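Local coordinates for protein hemoglobin subunit beta (Mustelus griseus, PDB 1GCV) that carries oxygen from the gills to the peripheral tissues as the heme-bearing beta chain of a tetrameric hemoglobin, at residues 25-30 against 94-99; 69-74 against 128-133. All blocks are in the same frame, centred on the assembly; numbering follows the deposited sequence.

Interaction 1. Residues 25-30 against 94-99; sequences TQALDR and HLLTDC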
loop_
_atom_site.group_PDB
_atom_site.type_symbol
_atom_site.label_atom_id
_atom_site.label_comp_id
_atom_site.label_asym_id
_atom_site.label_seq_id
_atom_site.Cartn_x
_atom_site.Cartn_y
_atom_site.Cartn_z
ATOM N N THR B 25 -16.396 9.261 -17.415
ATOM C CA THR B 25 -17.737 9.182 -16.831
ATOM C C THR B 25 -17.970 7.770 -16.321
ATOM O O THR B 25 -18.464 7.570 -15.211
ATOM C CB THR B 25 -18.847 9.495 -17.864
ATOM O OG1 THR B 25 -18.756 10.866 -18.269
ATOM C CG2 THR B 25 -20.223 9.243 -17.259
ATOM N N GLN B 26 -17.611 6.794 -17.145
ATOM C CA GLN B 26 -17.776 5.396 -16.786
ATOM C C GLN B 26 -16.796 4.979 -15.691
ATOM O O GLN B 26 -17.085 4.084 -14.896
ATOM C CB GLN B 26 -17.600 4.524 -18.027
ATOM C CG GLN B 26 -18.843 4.511 -18.914
ATOM C CD GLN B 26 -18.541 4.166 -20.356
ATOM O OE1 GLN B 26 -19.177 4.679 -21.275
ATOM N NE2 GLN B 26 -17.567 3.290 -20.565
ATOM N N ALA B 27 -15.645 5.643 -15.642
ATOM C CA ALA B 27 -14.632 5.335 -14.640
ATOM C C ALA B 27 -15.103 5.793 -13.271
ATOM O O ALA B 27 -14.840 5.132 -12.267
ATOM C CB ALA B 27 -13.310 6.011 -14.996
ATOM N N LEU B 28 -15.801 6.927 -13.237
ATOM C CA LEU B 28 -16.321 7.463 -11.985
ATOM C C LEU B 28 -17.401 6.532 -11.449
ATOM O O LEU B 28 -17.404 6.183 -10.270
ATOM C CB LEU B 28 -16.897 8.865 -12.207
ATOM C CG LEU B 28 -15.878 9.998 -12.071
ATOM C CD1 LEU B 28 -16.438 11.254 -12.693
ATOM C CD2 LEU B 28 -15.544 10.233 -10.606
ATOM N N ASP B 29 -18.317 6.128 -12.322
ATOM C CA ASP B 29 -19.397 5.226 -11.940
ATOM C C ASP B 29 -18.831 3.878 -11.474
ATOM O O ASP B 29 -19.339 3.269 -10.528
ATOM C CB ASP B 29 -20.353 5.016 -13.121
ATOM C CG ASP B 29 -21.276 6.210 -13.353
ATOM O OD1 ASP B 29 -21.548 6.979 -12.400
ATOM O OD2 ASP B 29 -21.736 6.381 -14.501
ATOM N N ARG B 30 -17.783 3.412 -12.148
ATOM C CA ARG B 30 -17.145 2.154 -11.784
ATOM C C ARG B 30 -16.579 2.310 -10.380
ATOM O O ARG B 30 -16.743 1.439 -9.532
ATOM C CB ARG B 30 -16.011 1.834 -12.763
ATOM C CG ARG B 30 -15.304 0.519 -12.491
ATOM C CD ARG B 30 -14.328 0.181 -13.608
ATOM N NE ARG B 30 -15.008 -0.014 -14.884
ATOM C CZ ARG B 30 -15.508 -1.174 -15.296
ATOM N NH1 ARG B 30 -15.406 -2.253 -14.533
ATOM N NH2 ARG B 30 -16.118 -1.252 -16.470
ATOM N N HIS B 94 -5.869 7.427 -6.598
ATOM C CA HIS B 94 -5.549 6.295 -7.468
ATOM C C HIS B 94 -6.748 5.385 -7.761
ATOM O O HIS B 94 -6.752 4.666 -8.760
ATOM C CB HIS B 94 -4.356 5.483 -6.902
ATOM C CG HIS B 94 -4.728 4.436 -5.889
ATOM N ND1 HIS B 94 -5.098 3.153 -6.239
ATOM C CD2 HIS B 94 -4.741 4.470 -4.534
ATOM C CE1 HIS B 94 -5.321 2.444 -5.147
ATOM N NE2 HIS B 94 -5.111 3.219 -4.098
ATOM N N LEU B 95 -7.769 5.425 -6.909
ATOM C CA LEU B 95 -8.960 4.608 -7.128
ATOM C C LEU B 95 -9.657 5.069 -8.405
ATOM O O LEU B 95 -10.231 4.262 -9.129
ATOM C CB LEU B 95 -9.915 4.707 -5.934
ATOM C CG LEU B 95 -9.326 4.249 -4.597
ATOM C CD1 LEU B 95 -10.335 4.479 -3.492
ATOM C CD2 LEU B 95 -8.939 2.776 -4.677
ATOM N N LEU B 96 -9.604 6.366 -8.688
ATOM C CA LEU B 96 -10.213 6.883 -9.908
ATOM C C LEU B 96 -9.325 6.567 -11.109
ATOM O O LEU B 96 -9.797 6.002 -12.095
ATOM C CB LEU B 96 -10.427 8.400 -9.825
ATOM C CG LEU B 96 -10.851 9.084 -11.134
ATOM C CD1 LEU B 96 -12.158 8.489 -11.633
ATOM C CD2 LEU B 96 -11.007 10.575 -10.907
ATOM N N THR B 97 -8.042 6.920 -11.028
ATOM C CA THR B 97 -7.126 6.670 -12.139
ATOM C C THR B 97 -7.027 5.174 -12.456
ATOM O O THR B 97 -6.880 4.796 -13.616
ATOM C CB THR B 97 -5.709 7.274 -11.875
ATOM O OG1 THR B 97 -5.134 6.706 -10.693
ATOM C CG2 THR B 97 -5.808 8.769 -11.702
ATOM N N ASP B 98 -7.124 4.324 -11.436
ATOM C CA ASP B 98 -7.085 2.878 -11.653
ATOM C C ASP B 98 -8.328 2.464 -12.438
ATOM O O ASP B 98 -8.275 1.563 -13.271
ATOM C CB ASP B 98 -7.089 2.119 -10.323
ATOM C CG ASP B 98 -5.711 1.979 -9.722
ATOM O OD1 ASP B 98 -4.730 2.356 -10.396
ATOM O OD2 ASP B 98 -5.615 1.495 -8.572
ATOM N N CYS B 99 -9.455 3.113 -12.158
ATOM C CA CYS B 99 -10.691 2.787 -12.856
ATOM C C CYS B 99 -10.652 3.283 -14.292
ATOM O O CYS B 99 -11.253 2.671 -15.175
ATOM C CB CYS B 99 -11.894 3.372 -12.123
ATOM S SG CYS B 99 -12.415 2.337 -10.749
#
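Ala27 and Cys99 bring their CA atoms to within 5.0 Å where the two helical segments, running at 125° to each other, approach to 8.5 Å between axes. Small residues at this closest pair are consistent with the approach. Ala27 points its CB at the other helix, and its carbonyl O lies 3.4 Å from Cys99 CB. The SG of Cys99 is anti to its own carbonyl carbon (chi1 -82°), a torsion that lays the sulfur against the aliphatic stem of Arg30, with SG 3.8 Å from Arg30 CG. No hydrogen bond links the segments. In globin nomenclature this is the B-helix against the G-helix, a buried pairing. On its heme side two leucines meet: Leu96 CD1 reaches Leu28 CD2 at 3.9 Å, the two side chains crossing obliquely. Leu96 holds CG anti to its backbone N (chi1 171°), and its CD1 also lies 4.3 Å from Ala27 CB. Leu96 belongs to the heme pocket and touches the porphyrin, while Leu28 packs on the distal His53, so the pair probably adjoins the distal side of the pocket. Beyond the sulfur, the guanidinium of Arg30 forms a salt bridge with Glu103 through NE and hydrogen bonds to Phe116 O and His121 ND1 of a neighbouring hemoglobin chain, which places this part of the pair at a subunit interface.

Interaction 2. Residues 69-74 against 128-133; sequences DDVKTL and IDAISK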
loop_
_atom_site.group_PDB
_atom_site.type_symbol
_atom_site.label_atom_id
_atom_site.label_comp_id
_atom_site.label_asym_id
_atom_site.label_seq_id
_atom_site.Cartn_x
_atom_site.Cartn_y
_atom_site.Cartn_z
ATOM N N ASP B 69 5.552 18.369 -18.568
ATOM C CA ASP B 69 6.808 18.467 -17.840
ATOM C C ASP B 69 6.715 19.353 -16.609
ATOM O O ASP B 69 7.672 19.459 -15.845
ATOM C CB ASP B 69 7.919 18.962 -18.763
ATOM C CG ASP B 69 8.574 17.832 -19.531
ATOM O OD1 ASP B 69 9.065 16.870 -18.889
ATOM O OD2 ASP B 69 8.592 17.907 -20.777
ATOM N N ASP B 70 5.566 19.995 -16.425
ATOM C CA ASP B 70 5.352 20.844 -15.257
ATOM C C ASP B 70 3.948 20.622 -14.684
ATOM O O ASP B 70 3.215 21.583 -14.444
ATOM C CB ASP B 70 5.530 22.344 -15.594
ATOM C CG ASP B 70 6.016 22.589 -17.016
ATOM O OD1 ASP B 70 5.161 22.829 -17.904
ATOM O OD2 ASP B 70 7.250 22.556 -17.238
ATOM N N VAL B 71 3.574 19.360 -14.466
ATOM C CA VAL B 71 2.250 19.056 -13.926
ATOM C C VAL B 71 2.140 19.483 -12.459
ATOM O O VAL B 71 1.069 19.876 -12.004
ATOM C CB VAL B 71 1.899 17.543 -14.070
ATOM C CG1 VAL B 71 0.563 17.252 -13.397
ATOM C CG2 VAL B 71 1.812 17.165 -15.547
ATOM N N LYS B 72 3.252 19.425 -11.730
ATOM C CA LYS B 72 3.271 19.824 -10.326
ATOM C C LYS B 72 2.931 21.304 -10.144
ATOM O O LYS B 72 2.157 21.649 -9.253
ATOM C CB LYS B 72 4.643 19.554 -9.709
ATOM C CG LYS B 72 4.763 18.214 -9.015
ATOM C CD LYS B 72 6.203 17.953 -8.608
ATOM C CE LYS B 72 6.613 16.529 -8.929
ATOM N NZ LYS B 72 7.071 15.811 -7.710
ATOM N N THR B 73 3.511 22.175 -10.976
ATOM C CA THR B 73 3.256 23.620 -10.887
ATOM C C THR B 73 1.853 23.965 -11.385
ATOM O O THR B 73 1.182 24.842 -10.841
ATOM C CB THR B 73 4.283 24.460 -11.716
ATOM O OG1 THR B 73 5.320 23.616 -12.227
ATOM C CG2 THR B 73 4.910 25.535 -10.849
ATOM N N LEU B 74 1.418 23.259 -12.420
ATOM C CA LEU B 74 0.106 23.465 -13.017
ATOM C C LEU B 74 -1.044 23.069 -12.084
ATOM O O LEU B 74 -2.090 23.714 -12.083
ATOM C CB LEU B 74 0.020 22.666 -14.321
ATOM C CG LEU B 74 -1.309 22.615 -15.076
ATOM C CD1 LEU B 74 -1.390 23.782 -16.059
ATOM C CD2 LEU B 74 -1.430 21.283 -15.803
ATOM N N ILE B 128 -1.182 11.883 -9.853
ATOM C CA ILE B 128 -1.543 11.651 -8.446
ATOM C C ILE B 128 -0.575 12.418 -7.542
ATOM O O ILE B 128 -0.972 13.026 -6.553
ATOM C CB ILE B 128 -1.443 10.144 -8.065
ATOM C CG1 ILE B 128 -2.417 9.305 -8.897
ATOM C CG2 ILE B 128 -1.714 9.970 -6.583
ATOM C CD1 ILE B 128 -3.868 9.639 -8.692
ATOM N N ASP B 129 0.705 12.368 -7.894
ATOM C CA ASP B 129 1.759 13.041 -7.146
ATOM C C ASP B 129 1.587 14.559 -7.179
ATOM O O ASP B 129 1.728 15.223 -6.161
ATOM C CB ASP B 129 3.124 12.636 -7.724
ATOM C CG ASP B 129 4.245 13.569 -7.304
ATOM O OD1 ASP B 129 4.742 14.336 -8.161
ATOM O OD2 ASP B 129 4.636 13.530 -6.118
ATOM N N ALA B 130 1.270 15.103 -8.347
ATOM C CA ALA B 130 1.083 16.542 -8.490
ATOM C C ALA B 130 -0.121 17.028 -7.688
ATOM O O ALA B 130 -0.055 18.051 -7.016
ATOM C CB ALA B 130 0.908 16.903 -9.967
ATOM N N ILE B 131 -1.219 16.283 -7.747
ATOM C CA ILE B 131 -2.436 16.672 -7.042
ATOM C C ILE B 131 -2.430 16.353 -5.537
ATOM O O ILE B 131 -3.288 16.836 -4.800
ATOM C CB ILE B 131 -3.686 16.039 -7.724
ATOM C CG1 ILE B 131 -4.922 16.906 -7.463
ATOM C CG2 ILE B 131 -3.895 14.612 -7.236
ATOM C CD1 ILE B 131 -6.114 16.536 -8.320
ATOM N N SER B 132 -1.452 15.564 -5.092
ATOM C CA SER B 132 -1.315 15.187 -3.680
ATOM C C SER B 132 -0.257 16.043 -2.986
ATOM O O SER B 132 -0.130 16.017 -1.768
ATOM C CB SER B 132 -0.902 13.714 -3.551
ATOM O OG SER B 132 -1.967 12.841 -3.879
ATOM N N LYS B 133 0.497 16.794 -3.776
ATOM C CA LYS B 133 1.572 17.652 -3.280
ATOM C C LYS B 133 1.221 18.662 -2.179
ATOM O O LYS B 133 1.898 18.727 -1.155
ATOM C CB LYS B 133 2.202 18.409 -4.460
ATOM C CG LYS B 133 3.621 18.873 -4.220
ATOM C CD LYS B 133 4.568 17.691 -4.174
ATOM C CE LYS B 133 5.355 17.567 -5.465
ATOM N NZ LYS B 133 6.173 18.789 -5.729
HETATM O O HOH W 1 1.316 20.256 -6.806
#
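Lys72 and Ala130 put their CA atoms 4.4 Å apart where the short helix 71-74 meets the last turns of helix 114-132. Ala130 directs CB into the contact; Val71 CG1 presses on it at 3.5 Å, tighter than usual for two carbons, and Lys72 CA lies 3.8 Å from the same CB. Beside this apolar core, a water donates to Lys72 O (2.9 Å) and to Ala130 O (2.6 Å), bridging the two backbones. Asp129 holds CG anti to its backbone N (chi1 163°), and its OD1 accepts a 2.8 Å salt-bridging hydrogen bond from Lys72 NZ through the syn lone pair. Lys133 crosses the Lys72 chain at about a right angle, but its end sits too close to Lys72 CD for its position to be more than doubtful, and little can be drawn from the nearness of the two ammonium groups. An asparagine here in place of Asp129 would probably leave the Lys72 ammonium without its countercharge. Around this partly exposed joint, Val71 packs on Ala64 of helix 50-66 and Ala130 on Phe75, while Ile131, whose CB points away from helix 71-74, packs on Leu78 and His82 of helix 76-86 and Phe93 of helix 93-108, and touches the heme.

The two contacts lie on opposite sides of the chain's centre, their own centres 19 Å apart, yet they meet through adjoining helices of one globin fold. Helix 93-108, which supplies 94-99 to interaction 1, is followed in sequence by helix 114-132, which supplies 128-133 to interaction 2. Ile128 CD1 packs 3.7 Å from Thr97 CG2, giving direct evidence of the connection. Along the chain the segments alternate, 25-30, 69-74, 94-99, 128-133, so the two contacts cross in sequence order. Each also contributes a heme-touching residue, Leu96 in the first and Ile131 in the second, and the fold thereby brings distant parts of the sequence together around a single oxygen-binding pocket.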